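Local coordinates for transmembrane oligosaccharyl transferase, putative (Archaeoglobus fulgidus, PDB 3VGP), which is a putative transmembrane oligosaccharyl transferase of the AglB family, represented here by its C-terminal globular domain, at residues Trp39-Gly42 with Asn43-Leu46; Ala55-Phe58 with Gln59-Ala62; Leu118-Glu121 with Gly122-Leu125; Ile124-Phe127 with Phe128-Val132. The protein carries 1 engineered substitution. All coordinates share one frame; numbering follows the deposited sequence.

Interaction 1: residues Trp39-Gly42 with Asn43-Leu46; sequences WDYG and NWIL
Asn43 folds back on Asp40 at the head of the short helix 41-44, just behind the WWDYG signature of AglB-type transferases, whose last four residues are Trp39-Gly42. Its N donates to Asp40 O from above the carbonyl plane. CG lies beside its own backbone N (chi1 -57°), which brings OD1 to 3.7 Å from Asp40 CB. A water joins the two residues, accepting from Asp40 N and donating to Asn43 OD1 at 2.6 Å; the amide, both acceptor and donor, suits such a bridge. Asp40 is the N-cap: its OD1 takes a short, weak bond from Gly42 N and is also bonded by Gly1 N. Glycine suits position 42, where a CB would clash with Asp40 OD1.

Trp44 N gives the same Asp40 O a nearly straight bond (3.0 Å, 177°). Its indole packs on Trp39 across the cap as a hydrophobic staple, an edge-to-face pair with planes at 71° in which Trp44 CD1 sits over the Trp39 face. Tyr41 leans on the benzo side, CE2 being 3.7 Å from Trp44 CZ3, and Trp44 NE1 is hydrogen-bonded to the backbone O of the engineered Ala55.

Ile45 N donates to Tyr41 O at 3.0 Å. Its branched side chain turns CG2 in close to Gly42 O, at 3.1 Å, while Leu46 sets CG 3.9 Å from that same Gly42 O.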
# COMPACT_ATOMS: atom_id res chain seq x y z
N TRP A 39 -1.61 -0.59 -7.01
CA TRP A 39 -2.56 -1.01 -8.02
C TRP A 39 -2.05 -1.12 -9.44
O TRP A 39 -1.12 -0.43 -9.85
CB TRP A 39 -3.74 -0.04 -8.07
CG TRP A 39 -4.65 -0.08 -6.90
CD1 TRP A 39 -4.56 0.67 -5.76
CD2 TRP A 39 -5.82 -0.89 -6.76
NE1 TRP A 39 -5.60 0.37 -4.92
CE2 TRP A 39 -6.39 -0.59 -5.51
CE3 TRP A 39 -6.44 -1.85 -7.57
CZ2 TRP A 39 -7.55 -1.22 -5.04
CZ3 TRP A 39 -7.59 -2.48 -7.11
CH2 TRP A 39 -8.14 -2.15 -5.86
N ASP A 40 -2.70 -2.02 -10.18
CA ASP A 40 -2.45 -2.20 -11.59
C ASP A 40 -3.65 -1.43 -12.13
O ASP A 40 -4.77 -1.60 -11.63
CB ASP A 40 -2.55 -3.67 -11.99
CG ASP A 40 -2.71 -3.86 -13.49
OD1 ASP A 40 -3.81 -3.59 -14.01
OD2 ASP A 40 -1.74 -4.28 -14.15
N TYR A 41 -3.44 -0.58 -13.12
CA TYR A 41 -4.52 0.21 -13.68
C TYR A 41 -5.78 -0.58 -14.00
O TYR A 41 -6.89 -0.17 -13.66
CB TYR A 41 -4.03 0.95 -14.93
CG TYR A 41 -5.06 1.89 -15.50
CD1 TYR A 41 -5.99 1.44 -16.43
CD2 TYR A 41 -5.12 3.22 -15.08
CE1 TYR A 41 -6.97 2.30 -16.94
CE2 TYR A 41 -6.08 4.08 -15.58
CZ TYR A 41 -7.00 3.62 -16.51
OH TYR A 41 -7.96 4.47 -17.01
N GLY A 42 -5.61 -1.73 -14.65
CA GLY A 42 -6.75 -2.55 -15.01
C GLY A 42 -7.65 -2.96 -13.85
O GLY A 42 -8.86 -3.10 -14.01
N ASN A 43 -7.05 -3.15 -12.68
CA ASN A 43 -7.79 -3.53 -11.49
C ASN A 43 -8.41 -2.30 -10.83
O ASN A 43 -9.59 -2.28 -10.47
CB ASN A 43 -6.85 -4.22 -10.49
CG ASN A 43 -6.15 -5.45 -11.08
OD1 ASN A 43 -5.15 -5.92 -10.55
ND2 ASN A 43 -6.69 -5.96 -12.18
N TRP A 44 -7.59 -1.26 -10.70
CA TRP A 44 -7.98 0.01 -10.09
C TRP A 44 -9.24 0.62 -10.70
O TRP A 44 -10.11 1.14 -10.00
CB TRP A 44 -6.81 1.00 -10.20
CG TRP A 44 -7.10 2.42 -9.78
CD1 TRP A 44 -7.08 2.93 -8.52
CD2 TRP A 44 -7.46 3.50 -10.65
NE1 TRP A 44 -7.41 4.27 -8.54
CE2 TRP A 44 -7.65 4.64 -9.83
CE3 TRP A 44 -7.65 3.62 -12.03
CZ2 TRP A 44 -8.01 5.89 -10.36
CZ3 TRP A 44 -8.01 4.86 -12.56
CH2 TRP A 44 -8.18 5.98 -11.72
N ILE A 45 -9.34 0.56 -12.03
CA ILE A 45 -10.49 1.14 -12.72
C ILE A 45 -11.83 0.57 -12.24
O ILE A 45 -12.87 1.22 -12.36
CB ILE A 45 -10.36 0.93 -14.24
CG1 ILE A 45 -11.43 1.76 -14.97
CG2 ILE A 45 -10.48 -0.54 -14.59
CD1 ILE A 45 -11.21 3.25 -14.87
N LEU A 46 -11.79 -0.64 -11.68
CA LEU A 46 -12.99 -1.30 -11.19
C LEU A 46 -13.43 -0.81 -9.81
O LEU A 46 -14.57 -1.03 -9.40
CB LEU A 46 -12.76 -2.82 -11.14
CG LEU A 46 -12.37 -3.50 -12.46
CD1 LEU A 46 -11.92 -4.93 -12.19
CD2 LEU A 46 -13.54 -3.46 -13.42
O HOH W 1 -3.72 -4.43 -9.04
O HOH W 2 -9.14 -6.54 -13.46

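Interaction 2: residues Ala55-Phe58 with Gln59-Ala62; sequences ANNF and QAGA. Engineered in segment 55-58: Ala55 (natural residue Cys).
Asn57 closes an irregular loop and, from Phe58 on, the chain coils into the first turn of helix 58-69, so the arrangement is a helix N-cap. Two backbone bonds start the helix: Gly61 N donates to Asn57 O at 3.0 Å, and Ala62 N donates to Phe58 O at the same length. Before them, Ala55 passes close beside the turn, with its CA 5.1 Å from that of Gly61.

The cap itself is Asn57. With CG opposite its own N across the CA-CB bond (chi1 -179°), the amide turns toward the first helical turn, and OD1 accepts from Ala60 N at 2.9 Å, the donor lying in the carbonyl plane. Asparagine suits this place because its short side chain offers a carbonyl to an N-H that has no earlier helical turn to bond to. Ala60 CB touches the same amide, 3.5 Å from Asn57 OD1. Phe58 sends its ring off the helix to meet Trp44 and Tyr41 edge-to-face. Ala62 faces back over the turn, its methyl 3.6 Å from Phe58 O. Gly61 presents bare backbone to Ala55, an engineered residue (naturally Cys), whose CB rests 3.6 Å from Gly61 CA.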
# COMPACT_ATOMS: atom_id res chain seq x y z
N ALA A 55 -7.60 5.97 -4.69
CA ALA A 55 -7.30 7.32 -5.18
C ALA A 55 -8.09 7.66 -6.44
O ALA A 55 -8.18 6.84 -7.36
CB ALA A 55 -5.81 7.45 -5.44
N ASN A 56 -8.63 8.87 -6.48
CA ASN A 56 -9.40 9.34 -7.64
C ASN A 56 -8.56 9.39 -8.90
O ASN A 56 -9.07 9.20 -10.00
CB ASN A 56 -9.96 10.74 -7.37
CG ASN A 56 -11.17 10.73 -6.47
OD1 ASN A 56 -11.58 11.77 -5.96
ND2 ASN A 56 -11.77 9.56 -6.29
N ASN A 57 -7.27 9.68 -8.73
CA ASN A 57 -6.34 9.77 -9.85
C ASN A 57 -5.33 8.63 -9.72
O ASN A 57 -4.62 8.54 -8.73
CB ASN A 57 -5.63 11.14 -9.81
CG ASN A 57 -4.66 11.34 -10.95
OD1 ASN A 57 -3.49 10.96 -10.86
ND2 ASN A 57 -5.14 11.94 -12.04
N PHE A 58 -5.29 7.77 -10.73
CA PHE A 58 -4.40 6.61 -10.70
C PHE A 58 -2.94 6.93 -10.44
O PHE A 58 -2.33 6.34 -9.54
CB PHE A 58 -4.49 5.81 -12.00
CG PHE A 58 -3.62 4.60 -12.01
CD1 PHE A 58 -3.95 3.49 -11.24
CD2 PHE A 58 -2.43 4.58 -12.73
CE1 PHE A 58 -3.11 2.38 -11.18
CE2 PHE A 58 -1.58 3.47 -12.68
CZ PHE A 58 -1.93 2.37 -11.90
N GLN A 59 -2.36 7.84 -11.22
CA GLN A 59 -0.96 8.21 -11.08
C GLN A 59 -0.62 8.77 -9.70
O GLN A 59 0.42 8.45 -9.13
CB GLN A 59 -0.57 9.22 -12.16
CG GLN A 59 0.93 9.49 -12.23
CD GLN A 59 1.73 8.22 -12.47
OE1 GLN A 59 1.49 7.49 -13.43
NE2 GLN A 59 2.70 7.96 -11.59
N ALA A 60 -1.50 9.63 -9.18
CA ALA A 60 -1.27 10.23 -7.87
C ALA A 60 -1.27 9.13 -6.80
O ALA A 60 -0.46 9.14 -5.88
CB ALA A 60 -2.35 11.27 -7.56
N GLY A 61 -2.19 8.18 -6.95
CA GLY A 61 -2.27 7.09 -6.00
C GLY A 61 -1.03 6.22 -6.05
O GLY A 61 -0.56 5.72 -5.02
N ALA A 62 -0.49 6.04 -7.25
CA ALA A 62 0.71 5.22 -7.43
C ALA A 62 1.92 5.90 -6.79
O ALA A 62 2.71 5.26 -6.10
CB ALA A 62 0.97 4.98 -8.93

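Interaction 3: residues Leu118-Glu121 with Gly122-Leu125; sequences LMTE and GEIL
Thr120 and Glu123 reach toward each other's backbone, their side chains passing at a slant. The hydroxyl of Thr120 sits between its own N and carbonyl carbon (chi1 64°), turned toward the oncoming chain, and OG1 accepts from Glu123 N at 3.1 Å. In return the side chain of Glu123 runs back past the hydroxyl, its CG 3.0 Å from Thr120 OG1, and its OE1 accepts a short hydrogen bond (2.6 Å) from Thr120 N. That donor arrives on the anti side of the carboxylate, 17° out of its plane. The methyl CG2 of Thr120 lies against the same OE1, at 3.5 Å.

These reciprocal bonds make a capping box at the start of helix 121-129. Threonine has a compact oxygen acceptor for the N-cap, and glutamate three residues on is long enough to return to the cap's own N-H. The negative carboxylate is probably also favoured by the helix's N-terminal end.

Flanking the box is a hydrophobic staple. Met119, present as selenomethionine, sets CB 3.9 Å from Ile124 CG1 and bends at its end, bringing CE within 3.4 Å of Glu123 O. Ile124 CG1 lies 3.3 Å from Thr120 O, the oxygen its own N bonds to at 3.0 Å. Beyond the turn it packs on Phe105 and Met109 of helix 105-111. Glu121 contributes its backbone, its O accepting from Leu125 N.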
# COMPACT_ATOMS: atom_id res chain seq x y z
N LEU A 118 20.14 1.07 -12.11
CA LEU A 118 21.57 1.30 -11.93
C LEU A 118 22.00 0.64 -10.63
O LEU A 118 23.09 0.89 -10.11
CB LEU A 118 21.87 2.80 -11.86
CG LEU A 118 21.62 3.64 -13.11
CD1 LEU A 118 22.02 5.09 -12.84
CD2 LEU A 118 22.44 3.08 -14.27
N MSE A 119 21.13 -0.22 -10.10
CA MSE A 119 21.41 -0.92 -8.86
C MSE A 119 21.52 -2.43 -9.10
O MSE A 119 20.82 -2.98 -9.96
CB MSE A 119 20.30 -0.65 -7.84
CG MSE A 119 20.15 0.80 -7.46
SE MSE A 119 18.61 1.06 -6.34
CE MSE A 119 19.26 0.21 -4.75
N THR A 120 22.40 -3.08 -8.35
CA THR A 120 22.57 -4.52 -8.47
C THR A 120 21.45 -5.18 -7.67
O THR A 120 20.80 -4.52 -6.85
CB THR A 120 23.91 -4.99 -7.88
OG1 THR A 120 23.93 -4.73 -6.47
CG2 THR A 120 25.07 -4.25 -8.54
N GLU A 121 21.22 -6.46 -7.89
CA GLU A 121 20.16 -7.16 -7.16
C GLU A 121 20.43 -7.05 -5.66
O GLU A 121 19.50 -6.87 -4.87
CB GLU A 121 20.11 -8.63 -7.58
CG GLU A 121 18.90 -9.39 -7.04
CD GLU A 121 18.79 -10.78 -7.62
OE1 GLU A 121 18.72 -10.90 -8.86
OE2 GLU A 121 18.76 -11.75 -6.83
N GLY A 122 21.70 -7.13 -5.28
CA GLY A 122 22.07 -7.02 -3.88
C GLY A 122 21.75 -5.66 -3.28
O GLY A 122 21.33 -5.57 -2.12
N GLU A 123 21.94 -4.61 -4.06
CA GLU A 123 21.66 -3.25 -3.60
C GLU A 123 20.16 -3.02 -3.46
O GLU A 123 19.71 -2.33 -2.54
CB GLU A 123 22.26 -2.23 -4.58
CG GLU A 123 23.78 -2.32 -4.72
CD GLU A 123 24.33 -1.38 -5.79
OE1 GLU A 123 23.79 -1.38 -6.91
OE2 GLU A 123 25.31 -0.65 -5.50
N ILE A 124 19.37 -3.60 -4.37
CA ILE A 124 17.92 -3.46 -4.31
C ILE A 124 17.38 -4.16 -3.07
O ILE A 124 16.47 -3.67 -2.41
CB ILE A 124 17.24 -4.06 -5.56
CG1 ILE A 124 17.71 -3.33 -6.82
CG2 ILE A 124 15.72 -3.96 -5.43
CD1 ILE A 124 17.28 -4.00 -8.10
N LEU A 125 17.94 -5.33 -2.76
CA LEU A 125 17.51 -6.08 -1.59
C LEU A 125 17.84 -5.30 -0.33
O LEU A 125 17.03 -5.19 0.58
CB LEU A 125 18.19 -7.45 -1.56
CG LEU A 125 17.92 -8.29 -0.30
CD1 LEU A 125 16.42 -8.41 -0.07
CD2 LEU A 125 18.56 -9.66 -0.44

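Interaction 4: residues Ile124-Phe127 with Phe128-Val132; sequences ILNF and FNHTV
His130 lays its imidazole against the end of Asn126, with CE1 3.3 Å from Asn126 OD1 and the ring 77° to the amide plane. The setting is the C-terminal end of helix 121-129, where Ile124 O and Leu125 O still receive regular bonds from Phe128 N and Asn129 N. Asn126 O takes a side chain instead: His130 ND1 donates to it at 2.8 Å, and the oxygen lies in the ring plane. Histidine suits the place because its ND1-H can replace the residue's own main-chain N-H, which turns instead to Phe127 O, meeting it from above the carbonyl plane. Asn129 packs beside the CD1 methyl of Leu125, and a water links its ND2 to Asn126 OD1.

The two phenylalanines leave the helix in different directions, Phe127 meeting Tyr114 and Phe128 meeting Phe105, each edge-to-face. Thr131 crosses Phe127 at about a right angle, its CG2 4.0 Å from Phe127 CE2. Already the N-cap of helix 132-138, Thr131 accepts from Tyr134 N. Its OG1, set between its own N and carbonyl carbon (chi1 65°), donates on a lone pair of Phe128 O at 2.7 Å.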
# COMPACT_ATOMS: atom_id res chain seq x y z
N ILE A 124 19.37 -3.60 -4.37
CA ILE A 124 17.92 -3.46 -4.31
C ILE A 124 17.38 -4.16 -3.07
O ILE A 124 16.47 -3.67 -2.41
CB ILE A 124 17.24 -4.06 -5.56
CG1 ILE A 124 17.71 -3.33 -6.82
CG2 ILE A 124 15.72 -3.96 -5.43
CD1 ILE A 124 17.28 -4.00 -8.10
N LEU A 125 17.94 -5.33 -2.76
CA LEU A 125 17.51 -6.08 -1.59
C LEU A 125 17.84 -5.30 -0.33
O LEU A 125 17.03 -5.19 0.58
CB LEU A 125 18.19 -7.45 -1.56
CG LEU A 125 17.92 -8.29 -0.30
CD1 LEU A 125 16.42 -8.41 -0.07
CD2 LEU A 125 18.56 -9.66 -0.44
N ASN A 126 19.05 -4.75 -0.28
CA ASN A 126 19.48 -3.98 0.87
C ASN A 126 18.59 -2.74 1.05
O ASN A 126 18.21 -2.39 2.16
CB ASN A 126 20.94 -3.56 0.72
CG ASN A 126 21.48 -2.87 1.95
OD1 ASN A 126 21.40 -3.40 3.06
ND2 ASN A 126 22.03 -1.68 1.76
N PHE A 127 18.25 -2.09 -0.06
CA PHE A 127 17.39 -0.92 -0.02
C PHE A 127 16.05 -1.35 0.57
O PHE A 127 15.56 -0.75 1.53
CB PHE A 127 17.15 -0.36 -1.43
CG PHE A 127 16.36 0.92 -1.45
CD1 PHE A 127 16.99 2.15 -1.32
CD2 PHE A 127 14.97 0.89 -1.59
CE1 PHE A 127 16.25 3.34 -1.32
CE2 PHE A 127 14.23 2.07 -1.59
CZ PHE A 127 14.87 3.30 -1.46
N PHE A 128 15.47 -2.39 -0.01
CA PHE A 128 14.19 -2.92 0.45
C PHE A 128 14.17 -3.20 1.95
O PHE A 128 13.23 -2.83 2.65
CB PHE A 128 13.84 -4.20 -0.30
CG PHE A 128 12.59 -4.87 0.21
CD1 PHE A 128 11.34 -4.37 -0.13
CD2 PHE A 128 12.68 -5.94 1.09
CE1 PHE A 128 10.19 -4.93 0.41
CE2 PHE A 128 11.53 -6.51 1.63
CZ PHE A 128 10.28 -5.99 1.29
N ASN A 129 15.22 -3.85 2.46
CA ASN A 129 15.26 -4.19 3.88
C ASN A 129 15.24 -3.01 4.85
O ASN A 129 14.99 -3.20 6.04
CB ASN A 129 16.46 -5.08 4.18
CG ASN A 129 16.37 -6.44 3.51
OD1 ASN A 129 15.27 -6.93 3.23
ND2 ASN A 129 17.51 -7.06 3.27
N HIS A 130 15.51 -1.80 4.37
CA HIS A 130 15.49 -0.64 5.25
C HIS A 130 14.24 0.22 5.09
O HIS A 130 14.14 1.29 5.68
CB HIS A 130 16.72 0.24 5.02
CG HIS A 130 18.01 -0.39 5.46
ND1 HIS A 130 18.65 -1.36 4.72
CD2 HIS A 130 18.77 -0.19 6.56
CE1 HIS A 130 19.75 -1.74 5.35
NE2 HIS A 130 19.84 -1.04 6.47
N THR A 131 13.28 -0.26 4.30
CA THR A 131 12.05 0.50 4.05
C THR A 131 10.95 0.21 5.05
O THR A 131 11.00 -0.77 5.80
CB THR A 131 11.46 0.20 2.66
OG1 THR A 131 11.04 -1.17 2.62
CG2 THR A 131 12.50 0.44 1.58
N VAL A 132 9.93 1.07 5.05
CA VAL A 132 8.79 0.89 5.92
C VAL A 132 8.04 -0.36 5.43
O VAL A 132 7.45 -1.09 6.22
CB VAL A 132 7.87 2.13 5.88
CG1 VAL A 132 6.49 1.78 6.43
CG2 VAL A 132 8.49 3.24 6.71
O HOH W 3 20.07 -5.72 4.06

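How the interactions relate
The contacts come in numerical order along the chain, the last two overlapping, in two pairs. Interactions 1 and 2, with centres 10 Å apart, start helices 41-44 and 58-69, both in the AglB core domain. They touch where Phe58 CZ packs 3.5 Å from the backbone Tyr41 N and Trp44 NE1 probably bonds to Ala55 O, so the signature region rests on the head of the next helix. Interactions 3 and 4 share Ile124 and Leu125 and mark the start and finish of helix 121-129, again with centres 10 Å apart. The pairs do not touch; interactions 1 and 4 have centres about 26 Å apart, on opposite sides of the chain's centre. Each thus lies at a helix boundary.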